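Local coordinates for aldehyde dehydrogenase family protein (Pseudomonas syringae pv. tomato, PDB 5IUV) that probably oxidises indole-3-acetaldehyde to the auxin indole-3-acetic acid with NAD+, as an aldehyde dehydrogenase of a plant-pathogenic bacterium, at residues 82-85 / 86-90; 110-113 / 114-117; 315-318 / 319-323; 442-445 / 446-450. One frame throughout, in Å; residues are numbered along the deposited sequence.

Overall arrangement
All four contacts are local, each between contiguous segments within one helix or at a helix end, so none closes a long loop; they come in series, without nesting or crossing. Interaction 1 lies in the first half of helix 80-96, among helices 113-134, 170-183 and 198-210. Interaction 2 follows where the loop after helix 98-109 turns into helix 113-134; its centre is about 27 Å from that of interaction 1. Much later, interaction 3 lies within helix 312-326, whose residues also meet strands 307-311 and 382-389, about 49 Å from interaction 1 between centres and across the chain's centre. Interaction 4 ends helix 438-447 ahead of strand 452-455, its centre about 25 Å from that of interaction 3.

Interaction 1 of 4, residues 82-85 / 86-90; sequences KRKA and TMIRF
The carbonyl oxygen of K82 takes two donors: the amide of T86, T86 N to K82 O 3.1 Å, and a water that donates a hydrogen bond to it. The same water accepts from NH2 of R89 at 3.3 Å and lies in the plane of that guanidinium, at its edge, so it links the start of the turn to a side chain seven residues on. R89 reaches back by a bend at chi3 (-57°), which lays one face of the guanidinium over A85 O, with NH1 3.7 Å from that oxygen. The oxygen itself bonds to the backbone, R89 N to A85 O 3.0 Å, while NE of R89 is held by the carbonyl of A210. On another side of the helix K84 and I88 run side by side and point the same way, CG of K84 meeting CD1 of I88 at 3.7 Å. CG of K84 stands anti to its own nitrogen (chi1 169°), and the chain carries its amine on to D136 and to E133 of the second subunit. CG of M87 lies 3.2 Å from R83 O, and the side chain packs on L182 and L128. This is the regular i to i+4 ladder of an alpha helix, helix 80-96, packed among helices 113-134, 170-183 and 198-210 and reaching a subunit interface.

Interaction 2 of 4, residues 110-113 / 114-117; sequences GKPI and SDSL
Helix 113-134 begins here, with P112 in the N-cap position and its carbonyl accepting amides of the first turn, from D115 and S116. S116 N gives P112 O a bond of 3.0 Å that is nearly straight (166°) and lies in the carbonyl plane; D115 N adds a weak one to the same oxygen. One residue on, L117 N bonds to I113 O at 2.9 Å, so the helical pattern is already running. The side chains close round this start. D115 swings its carboxylate back across the pyrrolidine ring of P112, the two crossing obliquely, with OD2 3.5 Å from CD of P112; that is a van der Waals contact. K111 places CG between its own nitrogen and carbonyl carbon (chi1 76°), the crowded position, which brings CG to 3.2 Å from OG of S116. That hydroxyl has its polar partner in T106 on helix 98-109, whose OG1 also bonds the carbonyl of K111. The side chain of K111 comes within about 3 Å of that of F169; N168 and F169 have both been seen to bind indole-3-acetate in a structure of this protein. Here the lysine's aliphatic part lies against the serine oxygen while its ammonium pairs with D120 and bonds the carbonyl of N168, so K111 joins the helix start to the loop of N168 and F169, where indole-3-acetate binds, and the negative carboxylate of D115 in the first turn would be expected to interact favourably with the helix dipole.

Interaction 3 of 4, residues 315-318 / 319-323; sequences KDRF and LPMVI
One face of the F318 ring carries the CG2 methyl of V322, an i to i+4 CH-pi contact along helix 312-326 in which CG2 stands 3.8 Å from the ring centroid and 21° off the normal. The methyl is shifted toward the rim, nearest CE2 at 3.6 Å. F318 has its ring anti to the backbone nitrogen (chi1 -172°), which directs it along the helix toward the next turn. The helix follows strand 307-311 and packs on the sheet: F318 also meets L308 and V310 of that strand, and V322 meets I387 of strand 382-389. Beside the ring runs M321, whose side chain slants across that of R317 and brings SD to 4.0 Å from NE of R317; both lie against helix 283-295. K315 and L319 point the same way, the lysine bent at chi2 and chi4 with its amine in a salt bridge to D389. The backbone is kinked at P320, whose nitrogen has no hydrogen to give. The turn is carried on either side of it by L319 N to K315 O at 3.0 Å and V322 N to F318 O at 3.0 Å, while CD of P320 lies 3.1 Å from O of D316.

Interaction 4 of 4, residues 442-445 / 446-450; sequences HLTA and RALRA
Two amides share the carbonyl of T444 as the helix runs out: A447 N at 3.0 Å and L448 N at 3.2 Å from T444 O, both weak bonds. Each amide is itself divided, A447 N also reaching L443 O and L448 N also reaching A445 O, again weakly. The one bond between the segments that is not weak is R446 N to H442 O, 2.9 Å with an angle of 153°. L448 is the first residue to leave helical angles. Its CG lies 3.2 Å from T444 O, because chi1 of -59° sets CG beside its own nitrogen, and CD1 meets CG2 of T444 at 4.3 Å. These two side chains pack on V433 of strand 430-434, and T444 OG1 is held by the carbonyl of K440. R446 sends its chain the other way, past CD2 of L443, to weak bonds with carbonyls of the second subunit. H442 bonds through NE2 to H442 of the fourth subunit. The arrangement is the end of the helix in a beta-alpha-beta unit, strand 430-434, helix 438-447 and strand 452-455. A445 O, which takes a weak bond from L448 N, and L448 O just past the helix both accept from NZ of K491 of the third subunit. That lysine's positive charge would probably be favoured by the negative end of the helix dipole.

Interaction 1 of 4, residues 82-85 / 86-90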
loop_
_atom_site.group_PDB
_atom_site.type_symbol
_atom_site.label_atom_id
_atom_site.label_comp_id
_atom_site.label_asym_id
_atom_site.label_seq_id
_atom_site.Cartn_x
_atom_site.Cartn_y
_atom_site.Cartn_z
ATOM N N LYS A 82 1.455 -0.567 -22.869
ATOM C CA LYS A 82 0.928 -1.155 -24.098
ATOM C C LYS A 82 -0.110 -2.250 -23.811
ATOM O O LYS A 82 -1.094 -2.366 -24.531
ATOM C CB LYS A 82 2.064 -1.716 -24.959
ATOM C CG LYS A 82 2.965 -0.657 -25.588
ATOM C CD LYS A 82 4.240 -1.314 -26.125
ATOM C CE LYS A 82 4.991 -0.420 -27.100
ATOM N NZ LYS A 82 5.326 0.900 -26.507
ATOM N N ARG A 83 0.098 -3.048 -22.762
ATOM C CA ARG A 83 -0.912 -4.034 -22.370
ATOM C C ARG A 83 -2.203 -3.337 -21.951
ATOM O O ARG A 83 -3.294 -3.783 -22.285
ATOM C CB ARG A 83 -0.412 -4.934 -21.234
ATOM C CG ARG A 83 0.787 -5.775 -21.627
ATOM C CD ARG A 83 0.863 -7.087 -20.870
ATOM N NE ARG A 83 0.790 -6.944 -19.416
ATOM C CZ ARG A 83 1.784 -6.519 -18.646
ATOM N NH1 ARG A 83 2.937 -6.144 -19.180
ATOM N NH2 ARG A 83 1.613 -6.446 -17.334
ATOM N N LYS A 84 -2.064 -2.247 -21.209
ATOM C CA LYS A 84 -3.195 -1.416 -20.827
ATOM C C LYS A 84 -3.989 -0.961 -22.055
ATOM O O LYS A 84 -5.209 -1.125 -22.107
ATOM C CB LYS A 84 -2.714 -0.194 -20.033
ATOM C CG LYS A 84 -3.790 0.863 -19.809
ATOM C CD LYS A 84 -3.304 2.029 -18.917
ATOM C CE LYS A 84 -2.224 2.849 -19.620
ATOM N NZ LYS A 84 -1.823 4.070 -18.843
ATOM N N ALA A 85 -3.295 -0.389 -23.036
ATOM C CA ALA A 85 -3.944 0.114 -24.250
ATOM C C ALA A 85 -4.699 -0.988 -24.991
ATOM O O ALA A 85 -5.803 -0.774 -25.486
ATOM C CB ALA A 85 -2.909 0.765 -25.180
ATOM N N THR A 86 -4.095 -2.166 -25.059
ATOM C CA THR A 86 -4.713 -3.300 -25.736
ATOM C C THR A 86 -5.956 -3.780 -24.989
ATOM O O THR A 86 -6.980 -4.065 -25.609
ATOM C CB THR A 86 -3.714 -4.461 -25.885
ATOM O OG1 THR A 86 -2.603 -4.020 -26.671
ATOM C CG2 THR A 86 -4.355 -5.664 -26.569
ATOM N N MET A 87 -5.875 -3.851 -23.660
ATOM C CA MET A 87 -7.021 -4.295 -22.858
ATOM C C MET A 87 -8.199 -3.333 -22.981
ATOM O O MET A 87 -9.360 -3.750 -23.025
ATOM C CB MET A 87 -6.626 -4.462 -21.381
ATOM C CG MET A 87 -5.679 -5.640 -21.106
ATOM S SD MET A 87 -6.318 -7.239 -21.661
ATOM C CE MET A 87 -7.741 -7.459 -20.587
ATOM N N ILE A 88 -7.895 -2.044 -23.061
ATOM C CA ILE A 88 -8.925 -1.027 -23.231
ATOM C C ILE A 88 -9.562 -1.114 -24.629
ATOM O O ILE A 88 -10.782 -0.989 -24.760
ATOM C CB ILE A 88 -8.346 0.381 -22.954
ATOM C CG1 ILE A 88 -7.943 0.479 -21.478
ATOM C CG2 ILE A 88 -9.349 1.473 -23.297
ATOM C CD1 ILE A 88 -7.086 1.717 -21.126
ATOM N N ARG A 89 -8.758 -1.365 -25.663
ATOM C CA ARG A 89 -9.309 -1.609 -27.004
ATOM C C ARG A 89 -10.176 -2.869 -27.033
ATOM O O ARG A 89 -11.202 -2.905 -27.711
ATOM C CB ARG A 89 -8.193 -1.735 -28.052
ATOM C CG ARG A 89 -7.519 -0.413 -28.416
ATOM C CD ARG A 89 -6.695 -0.545 -29.701
ATOM N NE ARG A 89 -5.685 -1.599 -29.608
ATOM C CZ ARG A 89 -4.461 -1.417 -29.120
ATOM N NH1 ARG A 89 -4.092 -0.221 -28.676
ATOM N NH2 ARG A 89 -3.602 -2.427 -29.078
ATOM N N PHE A 90 -9.750 -3.895 -26.300
ATOM C CA PHE A 90 -10.501 -5.150 -26.182
ATOM C C PHE A 90 -11.878 -4.845 -25.597
ATOM O O PHE A 90 -12.906 -5.267 -26.135
ATOM C CB PHE A 90 -9.719 -6.144 -25.307
ATOM C CG PHE A 90 -10.259 -7.573 -25.314
ATOM C CD1 PHE A 90 -11.322 -7.951 -26.122
ATOM C CD2 PHE A 90 -9.684 -8.531 -24.484
ATOM C CE1 PHE A 90 -11.802 -9.272 -26.108
ATOM C CE2 PHE A 90 -10.150 -9.851 -24.465
ATOM C CZ PHE A 90 -11.214 -10.216 -25.278
HETATM O O HOH W 1 -0.926 -1.530 -27.392
#

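Interaction 2 of 4, residues 110-113 / 114-117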
loop_
_atom_site.group_PDB
_atom_site.type_symbol
_atom_site.label_atom_id
_atom_site.label_comp_id
_atom_site.label_asym_id
_atom_site.label_seq_id
_atom_site.Cartn_x
_atom_site.Cartn_y
_atom_site.Cartn_z
ATOM N N GLY A 110 -30.863 -17.621 -22.172
ATOM C CA GLY A 110 -32.227 -17.229 -21.866
ATOM C C GLY A 110 -32.507 -15.974 -21.060
ATOM O O GLY A 110 -33.666 -15.695 -20.775
ATOM N N LYS A 111 -31.487 -15.207 -20.687
ATOM C CA LYS A 111 -31.747 -14.013 -19.879
ATOM C C LYS A 111 -32.339 -12.899 -20.758
ATOM O O LYS A 111 -32.134 -12.893 -21.970
ATOM C CB LYS A 111 -30.471 -13.546 -19.161
ATOM C CG LYS A 111 -29.470 -12.825 -20.033
ATOM C CD LYS A 111 -28.357 -12.238 -19.178
ATOM C CE LYS A 111 -27.667 -13.322 -18.361
ATOM N NZ LYS A 111 -26.855 -12.751 -17.267
ATOM N N PRO A 112 -33.104 -11.972 -20.154
ATOM C CA PRO A 112 -33.759 -10.917 -20.940
ATOM C C PRO A 112 -32.762 -10.069 -21.720
ATOM O O PRO A 112 -31.686 -9.771 -21.205
ATOM C CB PRO A 112 -34.474 -10.078 -19.873
ATOM C CG PRO A 112 -34.673 -11.017 -18.724
ATOM C CD PRO A 112 -33.436 -11.870 -18.721
ATOM N N ILE A 113 -33.118 -9.701 -22.947
ATOM C CA ILE A 113 -32.224 -8.955 -23.826
ATOM C C ILE A 113 -31.822 -7.611 -23.210
ATOM O O ILE A 113 -30.692 -7.154 -23.388
ATOM C CB ILE A 113 -32.870 -8.727 -25.229
ATOM C CG1 ILE A 113 -31.856 -8.116 -26.197
ATOM C CG2 ILE A 113 -34.143 -7.879 -25.136
ATOM C CD1 ILE A 113 -30.649 -9.013 -26.452
ATOM N N SER A 114 -32.735 -6.999 -22.460
ATOM C CA SER A 114 -32.445 -5.725 -21.815
ATOM C C SER A 114 -31.404 -5.897 -20.713
ATOM O O SER A 114 -30.602 -4.995 -20.473
ATOM C CB SER A 114 -33.720 -5.095 -21.256
ATOM O OG SER A 114 -34.493 -4.532 -22.304
ATOM N N ASP A 115 -31.411 -7.052 -20.048
ATOM C CA ASP A 115 -30.362 -7.364 -19.074
ATOM C C ASP A 115 -29.022 -7.648 -19.760
ATOM O O ASP A 115 -27.992 -7.146 -19.329
ATOM C CB ASP A 115 -30.755 -8.557 -18.199
ATOM C CG ASP A 115 -31.918 -8.251 -17.262
ATOM O OD1 ASP A 115 -32.314 -7.072 -17.140
ATOM O OD2 ASP A 115 -32.431 -9.202 -16.637
ATOM N N SER A 116 -29.033 -8.457 -20.817
ATOM C CA SER A 116 -27.806 -8.730 -21.574
ATOM C C SER A 116 -27.142 -7.447 -22.055
ATOM O O SER A 116 -25.928 -7.270 -21.925
ATOM C CB SER A 116 -28.097 -9.624 -22.788
ATOM O OG SER A 116 -28.553 -10.902 -22.401
ATOM N N LEU A 117 -27.954 -6.558 -22.611
ATOM C CA LEU A 117 -27.483 -5.310 -23.194
ATOM C C LEU A 117 -27.099 -4.282 -22.126
ATOM O O LEU A 117 -26.109 -3.559 -22.276
ATOM C CB LEU A 117 -28.560 -4.739 -24.121
ATOM C CG LEU A 117 -28.164 -3.668 -25.136
ATOM C CD1 LEU A 117 -27.158 -4.224 -26.134
ATOM C CD2 LEU A 117 -29.397 -3.133 -25.854
#

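Interaction 3 of 4, residues 315-318 / 319-323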
loop_
_atom_site.group_PDB
_atom_site.type_symbol
_atom_site.label_atom_id
_atom_site.label_comp_id
_atom_site.label_asym_id
_atom_site.label_seq_id
_atom_site.Cartn_x
_atom_site.Cartn_y
_atom_site.Cartn_z
ATOM N N LYS A 315 -42.579 -8.293 10.330
ATOM C CA LYS A 315 -42.833 -9.369 9.378
ATOM C C LYS A 315 -44.217 -9.277 8.727
ATOM O O LYS A 315 -44.345 -9.411 7.507
ATOM C CB LYS A 315 -42.656 -10.715 10.078
ATOM C CG LYS A 315 -43.421 -11.863 9.458
ATOM C CD LYS A 315 -42.738 -12.389 8.221
ATOM C CE LYS A 315 -43.128 -13.836 7.987
ATOM N NZ LYS A 315 -44.603 -14.016 7.868
ATOM N N ASP A 316 -45.248 -9.036 9.533
ATOM C CA ASP A 316 -46.614 -8.993 9.019
ATOM C C ASP A 316 -46.848 -7.825 8.064
ATOM O O ASP A 316 -47.675 -7.910 7.158
ATOM C CB ASP A 316 -47.620 -8.930 10.174
ATOM C CG ASP A 316 -47.755 -10.254 10.902
ATOM O OD1 ASP A 316 -47.420 -11.298 10.305
ATOM O OD2 ASP A 316 -48.205 -10.250 12.068
ATOM N N ARG A 317 -46.125 -6.734 8.274
ATOM C CA ARG A 317 -46.221 -5.585 7.387
ATOM C C ARG A 317 -45.310 -5.752 6.168
ATOM O O ARG A 317 -45.668 -5.355 5.062
ATOM C CB ARG A 317 -45.867 -4.293 8.137
ATOM C CG ARG A 317 -45.918 -3.047 7.266
ATOM C CD ARG A 317 -45.123 -1.891 7.862
ATOM N NE ARG A 317 -44.895 -0.843 6.868
ATOM C CZ ARG A 317 -44.111 0.213 7.056
ATOM N NH1 ARG A 317 -43.469 0.371 8.207
ATOM N NH2 ARG A 317 -43.963 1.109 6.089
ATOM N N PHE A 318 -44.141 -6.356 6.377
ATOM C CA PHE A 318 -43.093 -6.406 5.352
ATOM C C PHE A 318 -43.333 -7.468 4.282
ATOM O O PHE A 318 -43.104 -7.215 3.100
ATOM C CB PHE A 318 -41.724 -6.638 6.011
ATOM C CG PHE A 318 -40.548 -6.509 5.069
ATOM C CD1 PHE A 318 -40.284 -5.307 4.422
ATOM C CD2 PHE A 318 -39.688 -7.577 4.863
ATOM C CE1 PHE A 318 -39.195 -5.179 3.567
ATOM C CE2 PHE A 318 -38.593 -7.458 4.008
ATOM C CZ PHE A 318 -38.348 -6.261 3.357
ATOM N N LEU A 319 -43.775 -8.653 4.685
ATOM C CA LEU A 319 -43.954 -9.736 3.719
ATOM C C LEU A 319 -44.950 -9.388 2.595
ATOM O O LEU A 319 -44.679 -9.696 1.436
ATOM C CB LEU A 319 -44.378 -11.029 4.423
ATOM C CG LEU A 319 -44.610 -12.223 3.486
ATOM C CD1 LEU A 319 -43.373 -12.504 2.634
ATOM C CD2 LEU A 319 -45.025 -13.460 4.277
ATOM N N PRO A 320 -46.084 -8.728 2.917
ATOM C CA PRO A 320 -46.948 -8.320 1.801
ATOM C C PRO A 320 -46.284 -7.321 0.857
ATOM O O PRO A 320 -46.571 -7.331 -0.340
ATOM C CB PRO A 320 -48.151 -7.679 2.500
ATOM C CG PRO A 320 -48.197 -8.327 3.828
ATOM C CD PRO A 320 -46.763 -8.549 4.215
ATOM N N MET A 321 -45.407 -6.470 1.387
ATOM C CA MET A 321 -44.664 -5.538 0.547
ATOM C C MET A 321 -43.735 -6.290 -0.404
ATOM O O MET A 321 -43.559 -5.893 -1.556
ATOM C CB MET A 321 -43.862 -4.555 1.407
ATOM C CG MET A 321 -44.714 -3.755 2.384
ATOM S SD MET A 321 -43.728 -2.738 3.506
ATOM C CE MET A 321 -42.923 -1.650 2.334
ATOM N N VAL A 322 -43.137 -7.373 0.089
ATOM C CA VAL A 322 -42.218 -8.173 -0.712
ATOM C C VAL A 322 -42.975 -8.953 -1.792
ATOM O O VAL A 322 -42.514 -9.060 -2.931
ATOM C CB VAL A 322 -41.404 -9.150 0.172
ATOM C CG1 VAL A 322 -40.548 -10.073 -0.686
ATOM C CG2 VAL A 322 -40.533 -8.375 1.151
ATOM N N ILE A 323 -44.139 -9.477 -1.434
ATOM C CA ILE A 323 -44.998 -10.158 -2.398
ATOM C C ILE A 323 -45.435 -9.218 -3.524
ATOM O O ILE A 323 -45.378 -9.582 -4.695
ATOM C CB ILE A 323 -46.237 -10.750 -1.718
ATOM C CG1 ILE A 323 -45.813 -11.828 -0.722
ATOM C CG2 ILE A 323 -47.197 -11.332 -2.749
ATOM C CD1 ILE A 323 -46.939 -12.336 0.131
#

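Interaction 4 of 4, residues 442-445 / 446-450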
loop_
_atom_site.group_PDB
_atom_site.type_symbol
_atom_site.label_atom_id
_atom_site.label_comp_id
_atom_site.label_asym_id
_atom_site.label_seq_id
_atom_site.Cartn_x
_atom_site.Cartn_y
_atom_site.Cartn_z
ATOM N N HIS A 442 -22.579 -1.677 11.695
ATOM C CA HIS A 442 -21.171 -2.060 11.592
ATOM C C HIS A 442 -20.869 -3.355 12.350
ATOM O O HIS A 442 -20.136 -4.211 11.858
ATOM C CB HIS A 442 -20.274 -0.927 12.096
ATOM C CG HIS A 442 -20.111 0.192 11.111
ATOM N ND1 HIS A 442 -19.356 0.069 9.964
ATOM C CD2 HIS A 442 -20.611 1.451 11.098
ATOM C CE1 HIS A 442 -19.396 1.205 9.287
ATOM N NE2 HIS A 442 -20.149 2.060 9.956
ATOM N N LEU A 443 -21.423 -3.495 13.549
ATOM C CA LEU A 443 -21.193 -4.707 14.335
ATOM C C LEU A 443 -21.814 -5.937 13.674
ATOM O O LEU A 443 -21.220 -7.022 13.676
ATOM C CB LEU A 443 -21.733 -4.524 15.758
ATOM C CG LEU A 443 -20.970 -3.460 16.555
ATOM C CD1 LEU A 443 -21.553 -3.262 17.955
ATOM C CD2 LEU A 443 -19.489 -3.811 16.624
ATOM N N THR A 444 -23.001 -5.781 13.095
ATOM C CA THR A 444 -23.633 -6.921 12.435
ATOM C C THR A 444 -22.858 -7.291 11.178
ATOM O O THR A 444 -22.568 -8.464 10.948
ATOM C CB THR A 444 -25.100 -6.649 12.069
ATOM O OG1 THR A 444 -25.837 -6.343 13.259
ATOM C CG2 THR A 444 -25.722 -7.872 11.387
ATOM N N ALA A 445 -22.509 -6.288 10.377
ATOM C CA ALA A 445 -21.727 -6.524 9.167
ATOM C C ALA A 445 -20.425 -7.249 9.498
ATOM O O ALA A 445 -20.023 -8.191 8.814
ATOM C CB ALA A 445 -21.436 -5.203 8.448
ATOM N N ARG A 446 -19.782 -6.807 10.567
ATOM C CA ARG A 446 -18.520 -7.380 11.012
ATOM C C ARG A 446 -18.660 -8.853 11.404
ATOM O O ARG A 446 -17.738 -9.651 11.207
ATOM C CB ARG A 446 -17.983 -6.562 12.188
ATOM C CG ARG A 446 -16.606 -6.955 12.666
ATOM C CD ARG A 446 -16.122 -6.016 13.770
ATOM N NE ARG A 446 -15.731 -4.697 13.268
ATOM C CZ ARG A 446 -15.366 -3.680 14.046
ATOM N NH1 ARG A 446 -15.354 -3.828 15.363
ATOM N NH2 ARG A 446 -15.018 -2.518 13.512
ATOM N N ALA A 447 -19.826 -9.214 11.934
ATOM C CA ALA A 447 -20.048 -10.559 12.463
ATOM C C ALA A 447 -20.472 -11.571 11.390
ATOM O O ALA A 447 -20.401 -12.778 11.615
ATOM C CB ALA A 447 -21.097 -10.513 13.580
ATOM N N LEU A 448 -20.917 -11.091 10.234
ATOM C CA LEU A 448 -21.335 -11.993 9.156
ATOM C C LEU A 448 -20.140 -12.568 8.407
ATOM O O LEU A 448 -19.293 -11.821 7.929
ATOM C CB LEU A 448 -22.254 -11.266 8.176
ATOM C CG LEU A 448 -23.525 -10.700 8.806
ATOM C CD1 LEU A 448 -24.231 -9.791 7.826
ATOM C CD2 LEU A 448 -24.447 -11.825 9.249
ATOM N N ARG A 449 -20.081 -13.891 8.299
ATOM C CA ARG A 449 -18.969 -14.564 7.638
ATOM C C ARG A 449 -19.233 -14.685 6.141
ATOM O O ARG A 449 -19.586 -15.756 5.636
ATOM C CB ARG A 449 -18.733 -15.946 8.257
ATOM C CG ARG A 449 -18.472 -15.917 9.769
ATOM C CD ARG A 449 -17.136 -15.268 10.087
ATOM N NE ARG A 449 -16.008 -16.179 9.888
ATOM C CZ ARG A 449 -14.734 -15.851 10.087
ATOM N NH1 ARG A 449 -14.403 -14.627 10.483
ATOM N NH2 ARG A 449 -13.785 -16.751 9.881
ATOM N N ALA A 450 -19.063 -13.576 5.431
ATOM C CA ALA A 450 -19.371 -13.527 4.004
ATOM C C ALA A 450 -18.429 -12.570 3.280
ATOM O O ALA A 450 -18.027 -11.545 3.839
ATOM C CB ALA A 450 -20.815 -13.112 3.792
#